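Long-range contacts in ornithine decarboxylase (Entamoeba histolytica, PDB 4AIB), which probably catalyses the pyridoxal 5'-phosphate-dependent decarboxylation of L-ornithine to putrescine, a step of polyamine synthesis, as a homodimer: residues 49-55 and 254-259; 102-108 and 126-130. All blocks are in the same frame, centred on the assembly; numbering follows the deposited sequence.

Interaction 1 of 2, residues 49-55 and 254-259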
loop_
_atom_site.group_PDB
_atom_site.type_symbol
_atom_site.label_atom_id
_atom_site.label_comp_id
_atom_site.label_asym_id
_atom_site.label_seq_id
_atom_site.Cartn_x
_atom_site.Cartn_y
_atom_site.Cartn_z
ATOM N N THR A 49 -1.767 -28.875 21.274
ATOM C CA THR A 49 -0.349 -29.195 21.078
ATOM C C THR A 49 0.393 -28.192 20.186
ATOM O O THR A 49 1.624 -28.233 20.091
ATOM C CB THR A 49 -0.148 -30.627 20.530
ATOM O OG1 THR A 49 -0.884 -30.789 19.311
ATOM C CG2 THR A 49 -0.608 -31.667 21.548
ATOM N N VAL A 50 -0.353 -27.296 19.543
ATOM C CA VAL A 50 0.242 -26.279 18.672
ATOM C C VAL A 50 0.084 -24.881 19.274
ATOM O O VAL A 50 -1.027 -24.350 19.357
ATOM C CB VAL A 50 -0.343 -26.323 17.238
ATOM C CG1 VAL A 50 0.367 -25.324 16.336
ATOM C CG2 VAL A 50 -0.236 -27.725 16.654
ATOM N N ARG A 51 1.206 -24.300 19.695
ATOM C CA ARG A 51 1.226 -22.959 20.273
ATOM C C ARG A 51 1.216 -21.897 19.171
ATOM O O ARG A 51 2.052 -21.939 18.263
ATOM C CB ARG A 51 2.451 -22.777 21.176
ATOM C CG ARG A 51 2.493 -21.438 21.899
ATOM C CD ARG A 51 3.861 -21.155 22.494
ATOM N NE ARG A 51 3.963 -19.771 22.957
ATOM C CZ ARG A 51 5.014 -19.256 23.591
ATOM N NH1 ARG A 51 6.078 -20.005 23.854
ATOM N NH2 ARG A 51 4.999 -17.984 23.966
ATOM N N PRO A 52 0.272 -20.938 19.250
ATOM C CA PRO A 52 0.173 -19.896 18.230
ATOM C C PRO A 52 1.206 -18.781 18.402
ATOM O O PRO A 52 1.344 -18.217 19.489
ATOM C CB PRO A 52 -1.245 -19.354 18.419
ATOM C CG PRO A 52 -1.554 -19.593 19.857
ATOM C CD PRO A 52 -0.779 -20.810 20.279
ATOM N N CYS A 53 1.933 -18.487 17.329
ATOM C CA CYS A 53 2.849 -17.355 17.302
ATOM C C CYS A 53 2.312 -16.315 16.328
ATOM O O CYS A 53 2.348 -16.512 15.112
ATOM C CB CYS A 53 4.261 -17.799 16.908
ATOM S SG CYS A 53 4.995 -19.014 18.029
ATOM N N PHE A 54 1.805 -15.214 16.877
ATOM C CA PHE A 54 1.137 -14.185 16.084
ATOM C C PHE A 54 2.074 -13.484 15.107
ATOM O O PHE A 54 3.147 -13.009 15.488
ATOM C CB PHE A 54 0.455 -13.157 16.995
ATOM C CG PHE A 54 -0.174 -12.007 16.252
ATOM C CD1 PHE A 54 -1.338 -12.190 15.511
ATOM C CD2 PHE A 54 0.394 -10.737 16.301
ATOM C CE1 PHE A 54 -1.920 -11.132 14.830
ATOM C CE2 PHE A 54 -0.183 -9.675 15.621
ATOM C CZ PHE A 54 -1.342 -9.872 14.885
ATOM N N ALA A 55 1.649 -13.428 13.848
ATOM C CA ALA A 55 2.357 -12.681 12.817
ATOM C C ALA A 55 2.152 -11.186 13.039
ATOM O O ALA A 55 1.095 -10.637 12.718
ATOM C CB ALA A 55 1.882 -13.096 11.431
ATOM N N PHE A 254 5.366 -27.965 18.465
ATOM C CA PHE A 254 4.658 -27.435 17.302
ATOM C C PHE A 254 4.184 -25.999 17.494
ATOM O O PHE A 254 3.518 -25.676 18.480
ATOM C CB PHE A 254 3.478 -28.343 16.935
ATOM C CG PHE A 254 3.873 -29.765 16.649
ATOM C CD1 PHE A 254 4.312 -30.137 15.383
ATOM C CD2 PHE A 254 3.809 -30.734 17.645
ATOM C CE1 PHE A 254 4.684 -31.445 15.116
ATOM C CE2 PHE A 254 4.177 -32.045 17.384
ATOM C CZ PHE A 254 4.614 -32.402 16.118
ATOM N N ILE A 255 4.545 -25.142 16.544
ATOM C CA ILE A 255 4.086 -23.755 16.537
ATOM C C ILE A 255 3.387 -23.413 15.222
ATOM O O ILE A 255 3.567 -24.103 14.215
ATOM C CB ILE A 255 5.227 -22.746 16.823
ATOM C CG1 ILE A 255 6.400 -22.941 15.851
ATOM C CG2 ILE A 255 5.678 -22.847 18.277
ATOM C CD1 ILE A 255 7.378 -21.785 15.817
ATOM N N ALA A 256 2.575 -22.358 15.252
ATOM C CA ALA A 256 1.880 -21.865 14.066
ATOM C C ALA A 256 2.099 -20.363 13.917
ATOM O O ALA A 256 2.570 -19.709 14.849
ATOM C CB ALA A 256 0.396 -22.182 14.153
ATOM N N GLU A 257 1.754 -19.823 12.750
ATOM C CA GLU A 257 1.897 -18.390 12.483
ATOM C C GLU A 257 0.564 -17.726 12.092
ATOM O O GLU A 257 0.455 -17.156 11.002
ATOM C CB GLU A 257 2.949 -18.149 11.391
ATOM C CG GLU A 257 4.369 -18.572 11.745
ATOM C CD GLU A 257 5.325 -18.492 10.562
ATOM O OE1 GLU A 257 4.868 -18.202 9.434
ATOM O OE2 GLU A 257 6.539 -18.719 10.755
ATOM N N PRO A 258 -0.449 -17.779 12.983
ATOM C CA PRO A 258 -1.740 -17.217 12.594
ATOM C C PRO A 258 -1.784 -15.696 12.745
ATOM O O PRO A 258 -1.545 -15.167 13.833
ATOM C CB PRO A 258 -2.724 -17.895 13.555
ATOM C CG PRO A 258 -1.909 -18.338 14.728
ATOM C CD PRO A 258 -0.449 -18.214 14.393
ATOM N N GLY A 259 -2.075 -15.010 11.643
ATOM C CA GLY A 259 -2.159 -13.552 11.630
ATOM C C GLY A 259 -3.585 -13.072 11.456
ATOM O O GLY A 259 -4.150 -12.446 12.355
#
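Arg51 pairs with Ile255 and Pro52 with Ala256 where the first and last strands of the pyridoxal-binding alpha/beta barrel lie side by side. This parallel pairing closes the TIM-type barrel. Three backbone bonds join the strands: Arg51 N to Phe254 O (3.0 Å), Ala256 N to Arg51 O (3.1 Å) and Cys53 N to Ala256 O (2.8 Å). Arg51 and Ile255 lie on one face of the sheet. There the Cys53 sulfur packs on the CG2 methyl of Ile255. Val50, Pro52, Phe254 and Ala256 lie on the other face, where Trp43 of helix 33-46 touches Pro52 and Ala256. Val50 turns CG1 anti to its own N (chi1 -176°). This methyl meets Ala256 CB at 3.8 Å, while the CG2 branch of the same valine meets Phe254 CB. Arg51 runs out extended and its NH1 forms a salt bridge with Asp95. Strand 50-55 ends at Ala55, two residues before Lys57, the lysine predicted to carry the cofactor, which is not attached here. Beyond Ala256 the contact passes to loop residues. Pro258 CG rests on Pro52 CB at 3.9 Å. The Phe54 ring edge faces the carbonyl O of Gly259, 3.6 Å from Phe54 CE1.

Interaction 2 of 2, residues 102-108 and 126-130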
loop_
_atom_site.group_PDB
_atom_site.type_symbol
_atom_site.label_atom_id
_atom_site.label_comp_id
_atom_site.label_asym_id
_atom_site.label_seq_id
_atom_site.Cartn_x
_atom_site.Cartn_y
_atom_site.Cartn_z
ATOM N N PHE A 102 14.896 -14.118 3.524
ATOM C CA PHE A 102 16.071 -13.357 3.109
ATOM C C PHE A 102 16.242 -12.100 3.959
ATOM O O PHE A 102 15.543 -11.100 3.774
ATOM C CB PHE A 102 16.008 -13.027 1.614
ATOM C CG PHE A 102 16.066 -14.239 0.725
ATOM C CD1 PHE A 102 17.263 -14.924 0.535
ATOM C CD2 PHE A 102 14.924 -14.700 0.077
ATOM C CE1 PHE A 102 17.322 -16.041 -0.284
ATOM C CE2 PHE A 102 14.977 -15.817 -0.743
ATOM C CZ PHE A 102 16.177 -16.489 -0.924
ATOM N N LYS A 103 17.186 -12.175 4.892
ATOM C CA LYS A 103 17.397 -11.131 5.890
ATOM C C LYS A 103 18.505 -10.166 5.479
ATOM O O LYS A 103 19.536 -10.597 4.956
ATOM C CB LYS A 103 17.740 -11.761 7.243
ATOM C CG LYS A 103 16.664 -12.686 7.796
ATOM C CD LYS A 103 17.189 -13.581 8.911
ATOM C CE LYS A 103 17.929 -14.800 8.379
ATOM N NZ LYS A 103 17.025 -15.763 7.688
ATOM N N PRO A 104 18.294 -8.853 5.706
ATOM C CA PRO A 104 19.370 -7.876 5.541
ATOM C C PRO A 104 20.470 -8.137 6.563
ATOM O O PRO A 104 20.176 -8.522 7.699
ATOM C CB PRO A 104 18.682 -6.537 5.829
ATOM C CG PRO A 104 17.231 -6.791 5.600
ATOM C CD PRO A 104 17.016 -8.204 6.048
ATOM N N TYR A 105 21.721 -7.938 6.157
ATOM C CA TYR A 105 22.874 -8.253 7.003
ATOM C C TYR A 105 22.870 -7.474 8.318
ATOM O O TYR A 105 23.073 -8.055 9.384
ATOM C CB TYR A 105 24.185 -8.011 6.249
ATOM C CG TYR A 105 24.338 -8.816 4.978
ATOM C CD1 TYR A 105 24.814 -10.124 5.012
ATOM C CD2 TYR A 105 24.015 -8.265 3.737
ATOM C CE1 TYR A 105 24.962 -10.863 3.849
ATOM C CE2 TYR A 105 24.157 -8.998 2.568
ATOM C CZ TYR A 105 24.630 -10.295 2.631
ATOM O OH TYR A 105 24.775 -11.030 1.480
ATOM N N ASN A 106 22.625 -6.166 8.231
ATOM C CA ASN A 106 22.576 -5.294 9.406
ATOM C C ASN A 106 21.503 -5.696 10.418
ATOM O O ASN A 106 21.721 -5.615 11.631
ATOM C CB ASN A 106 22.400 -3.828 8.989
ATOM C CG ASN A 106 21.246 -3.625 8.026
ATOM O OD1 ASN A 106 20.079 -3.663 8.414
ATOM N ND2 ASN A 106 21.569 -3.398 6.760
ATOM N N GLN A 107 20.356 -6.140 9.911
ATOM C CA GLN A 107 19.245 -6.571 10.756
ATOM C C GLN A 107 19.513 -7.919 11.419
ATOM O O GLN A 107 19.148 -8.124 12.576
ATOM C CB GLN A 107 17.941 -6.615 9.955
ATOM C CG GLN A 107 17.420 -5.244 9.554
ATOM C CD GLN A 107 16.112 -5.304 8.790
ATOM O OE1 GLN A 107 15.264 -6.160 9.045
ATOM N NE2 GLN A 107 15.940 -4.384 7.848
ATOM N N LEU A 108 20.152 -8.828 10.682
ATOM C CA LEU A 108 20.502 -10.155 11.195
ATOM C C LEU A 108 21.517 -10.068 12.334
ATOM O O LEU A 108 21.408 -10.791 13.327
ATOM C CB LEU A 108 21.030 -11.049 10.063
ATOM C CG LEU A 108 21.483 -12.484 10.365
ATOM C CD1 LEU A 108 20.369 -13.325 10.972
ATOM C CD2 LEU A 108 22.021 -13.140 9.103
ATOM N N GLU A 126 21.585 -18.144 2.396
ATOM C CA GLU A 126 21.154 -17.691 3.720
ATOM C C GLU A 126 21.756 -18.538 4.843
ATOM O O GLU A 126 21.975 -18.040 5.948
ATOM C CB GLU A 126 19.626 -17.682 3.820
ATOM C CG GLU A 126 19.065 -16.740 4.880
ATOM C CD GLU A 126 19.046 -15.283 4.446
ATOM O OE1 GLU A 126 19.172 -15.005 3.235
ATOM O OE2 GLU A 126 18.895 -14.406 5.322
ATOM N N VAL A 127 22.010 -19.813 4.550
ATOM C CA VAL A 127 22.727 -20.701 5.466
ATOM C C VAL A 127 24.134 -20.147 5.701
ATOM O O VAL A 127 24.598 -20.069 6.842
ATOM C CB VAL A 127 22.809 -22.148 4.919
ATOM C CG1 VAL A 127 23.641 -23.035 5.834
ATOM C CG2 VAL A 127 21.421 -22.742 4.751
ATOM N N GLN A 128 24.790 -19.752 4.610
ATOM C CA GLN A 128 26.131 -19.172 4.650
ATOM C C GLN A 128 26.129 -17.784 5.289
ATOM O O GLN A 128 27.067 -17.425 6.004
ATOM C CB GLN A 128 26.722 -19.100 3.238
ATOM C CG GLN A 128 26.944 -20.455 2.582
ATOM C CD GLN A 128 27.234 -20.360 1.095
ATOM O OE1 GLN A 128 26.928 -19.358 0.448
ATOM N NE2 GLN A 128 27.821 -21.415 0.543
ATOM N N LYS A 129 25.071 -17.019 5.020
ATOM C CA LYS A 129 24.881 -15.684 5.591
ATOM C C LYS A 129 24.798 -15.756 7.114
ATOM O O LYS A 129 25.391 -14.935 7.817
ATOM C CB LYS A 129 23.608 -15.046 5.023
ATOM C CG LYS A 129 23.345 -13.618 5.485
ATOM C CD LYS A 129 21.962 -13.130 5.075
ATOM C CE LYS A 129 21.883 -12.806 3.589
ATOM N NZ LYS A 129 20.498 -12.456 3.171
ATOM N N ILE A 130 24.059 -16.746 7.607
ATOM C CA ILE A 130 23.912 -16.975 9.041
ATOM C C ILE A 130 25.221 -17.493 9.639
ATOM O O ILE A 130 25.637 -17.045 10.707
ATOM C CB ILE A 130 22.725 -17.921 9.338
ATOM C CG1 ILE A 130 21.405 -17.163 9.159
ATOM C CG2 ILE A 130 22.809 -18.502 10.745
ATOM C CD1 ILE A 130 20.195 -18.052 8.979
#
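Charged groups dominate where Lys103 meets Glu126 and Lys129. Glu126 OE2 accepts the backbone N-H of Lys103 at 2.8 Å. The bond is nearly straight (168° at the hydrogen) and reaches the syn side of the carboxylate, somewhat out of its plane. Lys103 NZ forms a salt bridge with the same OE2 at 3.3 Å. Its chain bends at chi3 and chi4, bringing the amine back toward the oxygen that its own N-H binds. This amine also bonds to Gln100 O and Thr119 OG1. Glu126 OE1 takes a salt bridge from Lys129 NZ, one helical turn on (2.9 Å). Lys129 NZ also donates to Lys103 O at 2.8 Å and to His274 O of the second subunit. Three acceptors thus hold this buried amine. It also makes a cation-pi contact over the Tyr105 face, 5.0 Å from the ring centroid.

The Phe102 ring meets the Glu126 carboxylate obliquely, CD1 nearest OE1, with the two planes 82° apart.

Apolar contacts flank the charges. Lys129 CG lies 3.6 Å from Tyr105 CE1, and the two side chains cross at about a right angle. Leu108 CD2 touches Lys129 CG and Ile130 CG1.

Such packing of consecutive outer helices, here 105-114 and 124-133 with strand 118-121 between them in the sequence, is typical of the alpha/beta barrel.

Both interactions belong to the pyridoxal-binding barrel domain, but to different layers. Interaction 1 joins neighbouring strands of the inner parallel sheet; its centre lies about 10 Å from the centre of the chain. Interaction 2 joins helix 124-133 to helix 105-114 and the loop leading into it, in the outer layer; its centre lies about 24 Å from that of the chain. Both are buried. No other chain touches interaction 1, whereas the second subunit packs against interaction 2. Backbone bonds and apolar side chains hold the strands; a salt-bridge network of lysines and a glutamate marks interaction 2. Their nearest atoms are about 11 Å apart. Residues 102-108 and 126-130 both fall, in the sequence, between the strands that interaction 1 pairs.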